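Local atomic coordinates of putative type VI secretion protein (Escherichia coli, PDB entry 6SKI), a protein that probably hydrolyses membrane phospholipids as a toxic effector of the type VI secretion system, carried by the VgrG spike. Residues Q190-G195 / A431-E436; H205-V210 / P273-K278; A216-I221 / D228-K233; G242-V247 / R422-A427. All coordinates share one frame; numbering follows the deposited sequence.

Contact 1. Residues Q190-G195 / A431-E436; sequences QFDVFG and AGVLFE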
loop_
_atom_site.group_PDB
_atom_site.type_symbol
_atom_site.label_atom_id
_atom_site.label_comp_id
_atom_site.label_asym_id
_atom_site.label_seq_id
_atom_site.Cartn_x
_atom_site.Cartn_y
_atom_site.Cartn_z
ATOM N N GLN A 190 -11.765 -17.187 4.719
ATOM C CA GLN A 190 -12.038 -16.001 3.927
ATOM C C GLN A 190 -10.901 -15.002 4.081
ATOM O O GLN A 190 -10.100 -15.076 5.015
ATOM C CB GLN A 190 -13.359 -15.363 4.348
ATOM C CG GLN A 190 -14.565 -15.849 3.588
ATOM C CD GLN A 190 -15.852 -15.355 4.197
ATOM O OE1 GLN A 190 -15.872 -14.894 5.336
ATOM N NE2 GLN A 190 -16.938 -15.448 3.444
ATOM N N PHE A 191 -10.833 -14.059 3.145
ATOM C CA PHE A 191 -9.830 -13.005 3.172
ATOM C C PHE A 191 -10.499 -11.658 2.959
ATOM O O PHE A 191 -11.339 -11.514 2.068
ATOM C CB PHE A 191 -8.761 -13.222 2.098
ATOM C CG PHE A 191 -7.853 -14.383 2.368
ATOM C CD1 PHE A 191 -6.926 -14.329 3.389
ATOM C CD2 PHE A 191 -7.912 -15.519 1.586
ATOM C CE1 PHE A 191 -6.089 -15.388 3.633
ATOM C CE2 PHE A 191 -7.075 -16.581 1.829
ATOM C CZ PHE A 191 -6.162 -16.514 2.854
ATOM N N ASP A 192 -10.130 -10.679 3.779
ATOM C CA ASP A 192 -10.455 -9.274 3.547
ATOM C C ASP A 192 -9.140 -8.569 3.252
ATOM O O ASP A 192 -8.355 -8.297 4.163
ATOM C CB ASP A 192 -11.159 -8.645 4.741
ATOM C CG ASP A 192 -12.525 -9.220 4.976
ATOM O OD1 ASP A 192 -13.278 -9.368 3.995
ATOM O OD2 ASP A 192 -12.855 -9.505 6.144
ATOM N N VAL A 193 -8.901 -8.274 1.983
ATOM C CA VAL A 193 -7.630 -7.725 1.541
ATOM C C VAL A 193 -7.775 -6.220 1.387
ATOM O O VAL A 193 -8.677 -5.740 0.691
ATOM C CB VAL A 193 -7.170 -8.379 0.231
ATOM C CG1 VAL A 193 -5.682 -8.199 0.053
ATOM C CG2 VAL A 193 -7.530 -9.851 0.229
ATOM N N PHE A 194 -6.897 -5.476 2.053
ATOM C CA PHE A 194 -6.890 -4.022 2.020
ATOM C C PHE A 194 -5.504 -3.553 1.618
ATOM O O PHE A 194 -4.505 -4.101 2.088
ATOM C CB PHE A 194 -7.267 -3.435 3.379
ATOM C CG PHE A 194 -8.669 -3.737 3.799
ATOM C CD1 PHE A 194 -8.962 -4.894 4.492
ATOM C CD2 PHE A 194 -9.691 -2.854 3.520
ATOM C CE1 PHE A 194 -10.248 -5.169 4.886
ATOM C CE2 PHE A 194 -10.976 -3.126 3.913
ATOM C CZ PHE A 194 -11.255 -4.285 4.596
ATOM N N GLY A 195 -5.441 -2.551 0.747
ATOM C CA GLY A 195 -4.164 -2.032 0.311
ATOM C C GLY A 195 -4.206 -0.534 0.096
ATOM O O GLY A 195 -5.251 0.042 -0.205
ATOM N N ALA A 431 -19.926 -5.108 2.890
ATOM C CA ALA A 431 -19.480 -6.411 2.414
ATOM C C ALA A 431 -19.577 -7.502 3.470
ATOM O O ALA A 431 -19.433 -8.679 3.129
ATOM C CB ALA A 431 -18.043 -6.325 1.913
ATOM N N GLY A 432 -19.805 -7.149 4.731
ATOM C CA GLY A 432 -19.885 -8.120 5.808
ATOM C C GLY A 432 -18.742 -8.048 6.792
ATOM O O GLY A 432 -18.775 -8.758 7.806
ATOM N N VAL A 433 -17.732 -7.218 6.541
ATOM C CA VAL A 433 -16.584 -7.130 7.431
ATOM C C VAL A 433 -16.983 -6.438 8.723
ATOM O O VAL A 433 -17.760 -5.476 8.724
ATOM C CB VAL A 433 -15.434 -6.386 6.733
ATOM C CG1 VAL A 433 -14.147 -6.609 7.474
ATOM C CG2 VAL A 433 -15.304 -6.853 5.297
ATOM N N LEU A 434 -16.451 -6.926 9.837
ATOM C CA LEU A 434 -16.729 -6.361 11.148
ATOM C C LEU A 434 -15.576 -5.457 11.556
ATOM O O LEU A 434 -14.418 -5.884 11.569
ATOM C CB LEU A 434 -16.943 -7.454 12.194
ATOM C CG LEU A 434 -18.086 -8.422 11.917
ATOM C CD1 LEU A 434 -18.046 -9.559 12.913
ATOM C CD2 LEU A 434 -19.415 -7.701 11.967
ATOM N N PHE A 435 -15.903 -4.216 11.892
ATOM C CA PHE A 435 -14.932 -3.218 12.302
ATOM C C PHE A 435 -15.346 -2.661 13.650
ATOM O O PHE A 435 -16.537 -2.482 13.914
ATOM C CB PHE A 435 -14.841 -2.086 11.282
ATOM C CG PHE A 435 -13.937 -2.383 10.131
ATOM C CD1 PHE A 435 -12.568 -2.270 10.265
ATOM C CD2 PHE A 435 -14.452 -2.781 8.917
ATOM C CE1 PHE A 435 -11.734 -2.549 9.213
ATOM C CE2 PHE A 435 -13.621 -3.057 7.865
ATOM C CZ PHE A 435 -12.261 -2.939 8.011
ATOM N N GLU A 436 -14.366 -2.398 14.503
ATOM C CA GLU A 436 -14.661 -1.710 15.741
ATOM C C GLU A 436 -15.144 -0.296 15.429
ATOM O O GLU A 436 -14.677 0.328 14.473
ATOM C CB GLU A 436 -13.424 -1.659 16.632
ATOM C CG GLU A 436 -12.796 -3.018 16.915
ATOM C CD GLU A 436 -13.509 -3.802 18.004
ATOM O OE1 GLU A 436 -14.721 -3.591 18.216
ATOM O OE2 GLU A 436 -12.848 -4.641 18.650
#

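Contact 2. Residues H205-V210 / P273-K278; sequences HFANRV and PSVAKK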
loop_
_atom_site.group_PDB
_atom_site.type_symbol
_atom_site.label_atom_id
_atom_site.label_comp_id
_atom_site.label_asym_id
_atom_site.label_seq_id
_atom_site.Cartn_x
_atom_site.Cartn_y
_atom_site.Cartn_z
ATOM N N HIS A 205 -2.916 -8.368 -6.540
ATOM C CA HIS A 205 -2.152 -9.569 -6.838
ATOM C C HIS A 205 -2.526 -10.685 -5.880
ATOM O O HIS A 205 -2.834 -11.802 -6.311
ATOM C CB HIS A 205 -0.655 -9.274 -6.774
ATOM C CG HIS A 205 0.199 -10.370 -7.331
ATOM N ND1 HIS A 205 1.096 -11.076 -6.564
ATOM C CD2 HIS A 205 0.282 -10.887 -8.578
ATOM C CE1 HIS A 205 1.701 -11.979 -7.314
ATOM N NE2 HIS A 205 1.227 -11.883 -8.542
ATOM N N PHE A 206 -2.588 -10.375 -4.583
ATOM C CA PHE A 206 -2.966 -11.396 -3.617
ATOM C C PHE A 206 -4.327 -11.973 -3.960
ATOM O O PHE A 206 -4.494 -13.198 -4.000
ATOM C CB PHE A 206 -2.961 -10.816 -2.206
ATOM C CG PHE A 206 -3.305 -11.814 -1.144
ATOM C CD1 PHE A 206 -2.327 -12.600 -0.571
ATOM C CD2 PHE A 206 -4.611 -11.967 -0.720
ATOM C CE1 PHE A 206 -2.647 -13.517 0.402
ATOM C CE2 PHE A 206 -4.934 -12.880 0.249
ATOM C CZ PHE A 206 -3.954 -13.656 0.811
ATOM N N ALA A 207 -5.291 -11.108 -4.283
ATOM C CA ALA A 207 -6.621 -11.607 -4.594
ATOM C C ALA A 207 -6.565 -12.561 -5.773
ATOM O O ALA A 207 -7.198 -13.623 -5.752
ATOM C CB ALA A 207 -7.569 -10.446 -4.876
ATOM N N ASN A 208 -5.747 -12.236 -6.774
ATOM C CA ASN A 208 -5.649 -13.112 -7.931
ATOM C C ASN A 208 -5.028 -14.443 -7.543
ATOM O O ASN A 208 -5.476 -15.500 -8.001
ATOM C CB ASN A 208 -4.855 -12.430 -9.038
ATOM C CG ASN A 208 -5.684 -11.429 -9.807
ATOM O OD1 ASN A 208 -5.291 -10.279 -9.975
ATOM N ND2 ASN A 208 -6.846 -11.860 -10.275
ATOM N N ARG A 209 -4.028 -14.415 -6.662
ATOM C CA ARG A 209 -3.451 -15.660 -6.177
ATOM C C ARG A 209 -4.491 -16.483 -5.433
ATOM O O ARG A 209 -4.442 -17.716 -5.447
ATOM C CB ARG A 209 -2.249 -15.369 -5.284
ATOM C CG ARG A 209 -1.112 -14.693 -6.011
ATOM C CD ARG A 209 0.072 -14.462 -5.103
ATOM N NE ARG A 209 0.671 -15.716 -4.667
ATOM C CZ ARG A 209 1.927 -15.837 -4.255
ATOM N NH1 ARG A 209 2.721 -14.779 -4.224
ATOM N NH2 ARG A 209 2.390 -17.017 -3.874
ATOM N N VAL A 210 -5.442 -15.821 -4.774
ATOM C CA VAL A 210 -6.515 -16.564 -4.129
ATOM C C VAL A 210 -7.501 -17.063 -5.172
ATOM O O VAL A 210 -8.074 -18.150 -5.039
ATOM C CB VAL A 210 -7.201 -15.698 -3.057
ATOM C CG1 VAL A 210 -8.388 -16.428 -2.463
ATOM C CG2 VAL A 210 -6.213 -15.322 -1.978
ATOM N N PRO A 273 -14.866 -11.082 -12.339
ATOM C CA PRO A 273 -16.058 -11.025 -11.474
ATOM C C PRO A 273 -16.071 -12.018 -10.324
ATOM O O PRO A 273 -16.968 -11.934 -9.478
ATOM C CB PRO A 273 -17.205 -11.302 -12.452
ATOM C CG PRO A 273 -16.683 -10.803 -13.747
ATOM C CD PRO A 273 -15.251 -11.237 -13.752
ATOM N N SER A 274 -15.120 -12.946 -10.257
ATOM C CA SER A 274 -15.054 -13.900 -9.159
ATOM C C SER A 274 -13.815 -13.704 -8.298
ATOM O O SER A 274 -13.486 -14.584 -7.496
ATOM C CB SER A 274 -15.100 -15.332 -9.696
ATOM O OG SER A 274 -14.327 -16.201 -8.890
ATOM N N VAL A 275 -13.120 -12.574 -8.444
ATOM C CA VAL A 275 -11.923 -12.335 -7.649
ATOM C C VAL A 275 -12.286 -12.113 -6.189
ATOM O O VAL A 275 -11.482 -12.388 -5.293
ATOM C CB VAL A 275 -11.127 -11.151 -8.228
ATOM C CG1 VAL A 275 -11.803 -9.830 -7.907
ATOM C CG2 VAL A 275 -9.704 -11.168 -7.718
ATOM N N ALA A 276 -13.496 -11.628 -5.926
ATOM C CA ALA A 276 -13.966 -11.358 -4.576
ATOM C C ALA A 276 -15.472 -11.183 -4.634
ATOM O O ALA A 276 -16.055 -11.001 -5.703
ATOM C CB ALA A 276 -13.295 -10.120 -3.979
ATOM N N LYS A 277 -16.102 -11.244 -3.464
ATOM C CA LYS A 277 -17.547 -11.067 -3.413
ATOM C C LYS A 277 -17.920 -9.596 -3.525
ATOM O O LYS A 277 -18.872 -9.242 -4.227
ATOM C CB LYS A 277 -18.106 -11.692 -2.136
ATOM C CG LYS A 277 -17.719 -13.152 -1.983
ATOM C CD LYS A 277 -18.525 -13.855 -0.908
ATOM C CE LYS A 277 -17.773 -13.901 0.410
ATOM N NZ LYS A 277 -16.761 -14.993 0.445
ATOM N N LYS A 278 -17.176 -8.725 -2.851
ATOM C CA LYS A 278 -17.343 -7.285 -2.973
ATOM C C LYS A 278 -15.976 -6.642 -3.135
ATOM O O LYS A 278 -15.028 -6.996 -2.431
ATOM C CB LYS A 278 -18.052 -6.695 -1.753
ATOM C CG LYS A 278 -19.437 -7.258 -1.496
ATOM C CD LYS A 278 -20.396 -6.905 -2.610
ATOM C CE LYS A 278 -21.828 -6.914 -2.122
ATOM N NZ LYS A 278 -21.940 -6.331 -0.759
#

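Contact 3. Residues A216-I221 / D228-K233; sequences AIARAI and DFYDGK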
loop_
_atom_site.group_PDB
_atom_site.type_symbol
_atom_site.label_atom_id
_atom_site.label_comp_id
_atom_site.label_asym_id
_atom_site.label_seq_id
_atom_site.Cartn_x
_atom_site.Cartn_y
_atom_site.Cartn_z
ATOM N N ALA A 216 0.749 -21.987 -2.639
ATOM C CA ALA A 216 1.461 -21.386 -1.517
ATOM C C ALA A 216 0.499 -20.890 -0.451
ATOM O O ALA A 216 0.823 -20.933 0.740
ATOM C CB ALA A 216 2.350 -20.245 -2.003
ATOM N N ILE A 217 -0.693 -20.444 -0.850
ATOM C CA ILE A 217 -1.682 -20.012 0.129
ATOM C C ILE A 217 -2.169 -21.195 0.948
ATOM O O ILE A 217 -2.284 -21.110 2.175
ATOM C CB ILE A 217 -2.852 -19.297 -0.568
ATOM C CG1 ILE A 217 -2.329 -18.259 -1.553
ATOM C CG2 ILE A 217 -3.743 -18.631 0.458
ATOM C CD1 ILE A 217 -3.405 -17.585 -2.335
ATOM N N ALA A 218 -2.482 -22.311 0.286
ATOM C CA ALA A 218 -2.901 -23.502 1.011
ATOM C C ALA A 218 -1.786 -24.012 1.910
ATOM O O ALA A 218 -2.038 -24.472 3.029
ATOM C CB ALA A 218 -3.341 -24.585 0.029
ATOM N N ARG A 219 -0.541 -23.931 1.437
ATOM C CA ARG A 219 0.596 -24.323 2.260
ATOM C C ARG A 219 0.708 -23.448 3.498
ATOM O O ARG A 219 0.993 -23.943 4.591
ATOM C CB ARG A 219 1.882 -24.248 1.442
ATOM C CG ARG A 219 2.270 -25.541 0.768
ATOM C CD ARG A 219 3.537 -25.356 -0.029
ATOM N NE ARG A 219 3.268 -25.304 -1.460
ATOM C CZ ARG A 219 3.836 -24.438 -2.289
ATOM N NH1 ARG A 219 4.699 -23.545 -1.825
ATOM N NH2 ARG A 219 3.538 -24.459 -3.579
ATOM N N ALA A 220 0.479 -22.142 3.348
ATOM C CA ALA A 220 0.546 -21.246 4.495
ATOM C C ALA A 220 -0.588 -21.515 5.475
ATOM O O ALA A 220 -0.382 -21.491 6.694
ATOM C CB ALA A 220 0.517 -19.793 4.024
ATOM N N ILE A 221 -1.791 -21.776 4.962
ATOM C CA ILE A 221 -2.919 -22.075 5.842
ATOM C C ILE A 221 -2.676 -23.374 6.595
ATOM O O ILE A 221 -3.012 -23.494 7.777
ATOM C CB ILE A 221 -4.234 -22.120 5.045
ATOM C CG1 ILE A 221 -4.469 -20.800 4.320
ATOM C CG2 ILE A 221 -5.399 -22.400 5.967
ATOM C CD1 ILE A 221 -5.617 -20.845 3.347
ATOM N N ASP A 228 -4.216 -29.003 10.790
ATOM C CA ASP A 228 -5.626 -29.145 11.121
ATOM C C ASP A 228 -6.486 -29.082 9.865
ATOM O O ASP A 228 -6.168 -28.385 8.899
ATOM C CB ASP A 228 -6.060 -28.057 12.099
ATOM C CG ASP A 228 -5.459 -28.237 13.472
ATOM O OD1 ASP A 228 -4.692 -29.203 13.662
ATOM O OD2 ASP A 228 -5.751 -27.414 14.363
ATOM N N PHE A 229 -7.586 -29.824 9.890
ATOM C CA PHE A 229 -8.505 -29.829 8.763
ATOM C C PHE A 229 -9.268 -28.515 8.691
ATOM O O PHE A 229 -9.800 -28.031 9.694
ATOM C CB PHE A 229 -9.486 -30.992 8.891
ATOM C CG PHE A 229 -10.603 -30.949 7.898
ATOM C CD1 PHE A 229 -11.905 -30.766 8.313
ATOM C CD2 PHE A 229 -10.354 -31.107 6.549
ATOM C CE1 PHE A 229 -12.933 -30.722 7.405
ATOM C CE2 PHE A 229 -11.382 -31.068 5.636
ATOM C CZ PHE A 229 -12.672 -30.875 6.065
ATOM N N TYR A 230 -9.317 -27.931 7.497
ATOM C CA TYR A 230 -10.181 -26.789 7.237
ATOM C C TYR A 230 -10.955 -27.054 5.959
ATOM O O TYR A 230 -10.381 -27.500 4.962
ATOM C CB TYR A 230 -9.393 -25.477 7.133
ATOM C CG TYR A 230 -8.307 -25.440 6.084
ATOM C CD1 TYR A 230 -7.020 -25.857 6.375
ATOM C CD2 TYR A 230 -8.561 -24.943 4.815
ATOM C CE1 TYR A 230 -6.027 -25.809 5.427
ATOM C CE2 TYR A 230 -7.574 -24.891 3.864
ATOM C CZ TYR A 230 -6.309 -25.323 4.174
ATOM O OH TYR A 230 -5.322 -25.272 3.222
ATOM N N ASP A 231 -12.256 -26.792 5.996
ATOM C CA ASP A 231 -13.109 -27.026 4.846
ATOM C C ASP A 231 -13.014 -25.847 3.880
ATOM O O ASP A 231 -12.314 -24.861 4.124
ATOM C CB ASP A 231 -14.545 -27.263 5.301
ATOM C CG ASP A 231 -15.310 -28.166 4.364
ATOM O OD1 ASP A 231 -14.668 -28.962 3.652
ATOM O OD2 ASP A 231 -16.553 -28.083 4.341
ATOM N N GLY A 232 -13.719 -25.949 2.761
ATOM C CA GLY A 232 -13.706 -24.887 1.780
ATOM C C GLY A 232 -12.556 -25.021 0.809
ATOM O O GLY A 232 -11.806 -26.001 0.797
ATOM N N LYS A 233 -12.426 -24.006 -0.037
ATOM C CA LYS A 233 -11.321 -23.956 -0.979
ATOM C C LYS A 233 -9.999 -23.985 -0.220
ATOM O O LYS A 233 -9.814 -23.204 0.722
ATOM C CB LYS A 233 -11.412 -22.698 -1.839
ATOM C CG LYS A 233 -12.620 -22.669 -2.753
ATOM C CD LYS A 233 -12.861 -21.278 -3.297
ATOM C CE LYS A 233 -14.142 -21.219 -4.109
ATOM N NZ LYS A 233 -15.334 -21.580 -3.295
#

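Contact 4. Residues G242-V247 / R422-A427; sequences GLFDTV and RVMLDA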
loop_
_atom_site.group_PDB
_atom_site.type_symbol
_atom_site.label_atom_id
_atom_site.label_comp_id
_atom_site.label_asym_id
_atom_site.label_seq_id
_atom_site.Cartn_x
_atom_site.Cartn_y
_atom_site.Cartn_z
ATOM N N GLY A 242 -10.515 -4.106 -0.593
ATOM C CA GLY A 242 -10.558 -2.673 -0.395
ATOM C C GLY A 242 -9.290 -1.993 -0.853
ATOM O O GLY A 242 -8.226 -2.186 -0.263
ATOM N N LEU A 243 -9.388 -1.186 -1.903
ATOM C CA LEU A 243 -8.236 -0.549 -2.518
ATOM C C LEU A 243 -8.352 0.956 -2.361
ATOM O O LEU A 243 -9.438 1.519 -2.507
ATOM C CB LEU A 243 -8.140 -0.915 -3.995
ATOM C CG LEU A 243 -8.343 -2.393 -4.322
ATOM C CD1 LEU A 243 -8.623 -2.564 -5.798
ATOM C CD2 LEU A 243 -7.145 -3.215 -3.895
ATOM N N PHE A 244 -7.236 1.613 -2.056
ATOM C CA PHE A 244 -7.279 3.044 -1.790
ATOM C C PHE A 244 -6.767 3.906 -2.936
ATOM O O PHE A 244 -7.368 4.943 -3.217
ATOM C CB PHE A 244 -6.512 3.376 -0.512
ATOM C CG PHE A 244 -7.362 3.329 0.722
ATOM C CD1 PHE A 244 -8.330 4.291 0.937
ATOM C CD2 PHE A 244 -7.202 2.332 1.660
ATOM C CE1 PHE A 244 -9.116 4.261 2.060
ATOM C CE2 PHE A 244 -7.989 2.299 2.786
ATOM C CZ PHE A 244 -8.947 3.266 2.986
ATOM N N ASP A 245 -5.645 3.566 -3.564
ATOM C CA ASP A 245 -5.309 4.197 -4.837
ATOM C C ASP A 245 -4.284 3.359 -5.582
ATOM O O ASP A 245 -3.086 3.573 -5.402
ATOM C CB ASP A 245 -4.756 5.606 -4.599
ATOM C CG ASP A 245 -5.000 6.541 -5.763
ATOM O OD1 ASP A 245 -5.953 6.310 -6.527
ATOM O OD2 ASP A 245 -4.231 7.510 -5.912
ATOM N N THR A 246 -4.714 2.482 -6.483
ATOM C CA THR A 246 -3.796 1.485 -7.027
ATOM C C THR A 246 -2.765 2.153 -7.926
ATOM O O THR A 246 -3.102 2.689 -8.985
ATOM C CB THR A 246 -4.555 0.404 -7.785
ATOM O OG1 THR A 246 -5.645 -0.060 -6.982
ATOM C CG2 THR A 246 -3.632 -0.759 -8.087
ATOM N N VAL A 247 -1.510 2.128 -7.496
ATOM C CA VAL A 247 -0.378 2.567 -8.297
ATOM C C VAL A 247 0.580 1.386 -8.328
ATOM O O VAL A 247 1.284 1.123 -7.348
ATOM C CB VAL A 247 0.294 3.820 -7.731
ATOM C CG1 VAL A 247 1.532 4.168 -8.534
ATOM C CG2 VAL A 247 -0.679 4.981 -7.706
ATOM N N ARG A 422 -13.600 6.508 6.476
ATOM C CA ARG A 422 -14.991 6.212 6.796
ATOM C C ARG A 422 -15.733 5.667 5.585
ATOM O O ARG A 422 -16.606 4.802 5.721
ATOM C CB ARG A 422 -15.672 7.457 7.353
ATOM C CG ARG A 422 -15.211 7.765 8.753
ATOM C CD ARG A 422 -15.425 9.200 9.138
ATOM N NE ARG A 422 -14.577 9.553 10.269
ATOM C CZ ARG A 422 -14.979 9.536 11.532
ATOM N NH1 ARG A 422 -16.219 9.179 11.829
ATOM N NH2 ARG A 422 -14.141 9.870 12.498
ATOM N N VAL A 423 -15.388 6.140 4.389
ATOM C CA VAL A 423 -15.999 5.584 3.185
ATOM C C VAL A 423 -15.594 4.125 2.998
ATOM O O VAL A 423 -16.434 3.263 2.699
ATOM C CB VAL A 423 -15.640 6.432 1.956
ATOM C CG1 VAL A 423 -16.350 5.900 0.734
ATOM C CG2 VAL A 423 -16.025 7.873 2.186
ATOM N N MET A 424 -14.307 3.818 3.178
ATOM C CA MET A 424 -13.875 2.427 3.067
ATOM C C MET A 424 -14.485 1.562 4.164
ATOM O O MET A 424 -14.803 0.392 3.931
ATOM C CB MET A 424 -12.353 2.332 3.089
ATOM C CG MET A 424 -11.822 0.959 2.700
ATOM S SD MET A 424 -12.258 0.411 1.040
ATOM C CE MET A 424 -11.323 1.548 0.038
ATOM N N LEU A 425 -14.655 2.118 5.362
ATOM C CA LEU A 425 -15.299 1.376 6.439
ATOM C C LEU A 425 -16.741 1.058 6.090
ATOM O O LEU A 425 -17.219 -0.048 6.354
ATOM C CB LEU A 425 -15.236 2.169 7.743
ATOM C CG LEU A 425 -13.907 2.260 8.484
ATOM C CD1 LEU A 425 -13.930 3.427 9.449
ATOM C CD2 LEU A 425 -13.629 0.978 9.219
ATOM N N ASP A 426 -17.449 2.016 5.492
ATOM C CA ASP A 426 -18.826 1.768 5.082
ATOM C C ASP A 426 -18.891 0.682 4.021
ATOM O O ASP A 426 -19.739 -0.216 4.091
ATOM C CB ASP A 426 -19.454 3.062 4.572
ATOM C CG ASP A 426 -20.938 2.928 4.319
ATOM O OD1 ASP A 426 -21.617 2.245 5.110
ATOM O OD2 ASP A 426 -21.426 3.510 3.329
ATOM N N ALA A 427 -17.988 0.732 3.040
ATOM C CA ALA A 427 -17.975 -0.288 1.997
ATOM C C ALA A 427 -17.701 -1.668 2.579
ATOM O O ALA A 427 -18.396 -2.643 2.262
ATOM C CB ALA A 427 -16.933 0.063 0.940
#

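Contact 1. Residues Q190-G195 / A431-E436
OD2 of Asp192 lies 3.4 Å from CG1 of Val433, yet its polar partners come from other parts of the chain. Arg239 forms a salt bridge to it, and the hydroxyl of Tyr109 hydrogen-bonds to it. The other carboxylate oxygen, OD1, takes a weak hydrogen bond from the backbone N of Phe240. Val433 straddles the carboxylate with both methyls: CG2 is 3.5 Å from Asp192 OD1. With chi1 at -165°, CG1 is anti to the backbone N and CG2 is anti to the carbonyl carbon. This turns the fork toward the strand.

Two residues along each segment, Phe194 and Phe435 approach from opposite directions. Their CZ atoms are 3.8 Å apart. Phe194 CZ lies at the edge of the Phe435 ring, close to its plane. The ring planes are at 79° and the centroids 5.9 Å apart, an oblique aromatic pair. Phe194 also meets the rings of Phe42 and Phe240. The loop reaches the sheet just after helix 416-431, where Gly432, at positive phi, ends the helix in a Schellman motif. The buried carboxylate is probably kept ionised by Arg239, while valine methyls cover it on the side of the loop.

Contact 2. Residues H205-V210 / P273-K278
Val275 meets the helix through one methyl. Its CG2 lies 3.6 Å from CB of Ala207, an apolar contact between the loop and the helix surface. The same methyl also touches the end of the Asn208 side chain, whose CB starts out pointing away from the loop and whose amide then swings back. Val275 chi1 is 75°. This places CG2 anti to the backbone N and reaching for the helix, with CG1 between the backbone N and the carbonyl carbon. The CA atoms of Ala207 and Val275 are the nearest pair, 6.2 Å apart. Alanine has little bulk, which suits so close an approach.

The next shell belongs to the neighbours of these residues. Within the helix, Arg209 N bonds to His205 O at 2.9 Å, and Val210 N bonds to Phe206 O. Arg209 forms a salt bridge with Asp162 of helix 156-178, and its CG lies over one face of the His205 ring, toward the rim. On the loop side, Lys277 pairs with Glu237 in a salt bridge, and its backbone bonds with Val238.

Val210 and Ala276 both pack on Val238 of strand 237-243. Phe206 meets Phe191 of strand 184-195 edge-to-face. Helix 198-211 thus lies on the sheet, with helix 156-178 beside it and the loop entering strand 278-284 closing against its flank.

Contact 3. Residues A216-I221 / D228-K233
Ile221 sets its CG2 methyl over one face of the Tyr230 ring. The methyl is 3.6 Å from the ring centroid and 18° off the ring normal, a CH-pi contact. It is slightly displaced toward the rim, with CE1 of Tyr230 3.5 Å from Ile221 CG2. Two torsions bring this about. Tyr230 has chi1 near 57°, so its ring sits between the backbone N and the carbonyl carbon and projects toward the helix. Ile221 has chi1 at -58°; CG1 stands beside the backbone N, leaving CG2 anti to that N and pointing onto the ring. The two side chains cross at about a right angle.

Tyr230 OH comes 3.4 Å from Ala218 O, without a hydrogen bond, and also lies near its CB. The hydrogen bond of this hydroxyl goes to the backbone O of Pro234, further along the loop, which helps to fix the ring. Asp228 forms a salt bridge with a basic side chain of the other protein chain.

The loop folds back along helix 215-225 before entering strand 237-243. It is the return leg of a beta-alpha-beta crossover from strand 184-195, as expected in an alpha/beta-hydrolase fold.

Contact 4. Residues G242-V247 / R422-A427
Met424 lays its terminal methyl over a phenylalanine ring while its sulfur reaches a strand glycine. Its CE is 4.0 Å from the centroid of the Phe244 ring and only 10° off the ring normal, over the centre of one face. SD is above the same ring at a greater distance, 5.1 Å from the centroid. The pair is a Met-aromatic contact with a CH-pi component. It joins helix 416-431 to the C-terminal end of strand 237-243 in what family and topology mark as an alpha/beta-hydrolase fold.

The methionine chain is folded, not extended. Chi2 is 61° and chi3 is 68°, so the chain bends twice and CE curls back over the ring. The stem of the side chain is used as well: Met424 CB lies 3.5 Å from Phe244 CZ. CE also sits beside the backbone O of Leu243. Met424 therefore supplies the whole helix side of this contact.

Phe244 is further enclosed by Ile102 and Leu105 of helix 101-108, while Met424 also rests on Phe280 and Ile282 of the next strand. The residue after Phe244 is Asp245. Its OD2 is hydrogen-bonded to His310 ND1 and forms a salt bridge with Arg534. Ser197, His310 and Asp245 probably form a catalytic triad. The helix packs on the end of the strand, two residues before the likely triad acid, which it does not touch. Gly242 has no side chain in the way of the methionine sulfur, and Met424 SD settles 3.8 Å from Gly242 CA.

Contacts 1, 2 and 4 are buried, and contact 3 is partly buried, nearer the periphery and beside the other protein chain. Contacts 1 and 4 lie on neighbouring strands of one sheet, 184-195 and 237-243, and both use helix 416-431 or the loop after it. Val193 and Gly195 pair with Gly242 through backbone bonds. Contacts 2 and 3 belong to the consecutive helices 198-211 and 215-225, where Ile217 packs on Val210. Their chemistry differs with place. Contact 1 mixes a buried carboxylate with aromatic rings, contact 2 is small and mostly apolar, contact 3 sets a methyl on a tyrosine, and contact 4 brings sulfur to a phenylalanine near the probable triad.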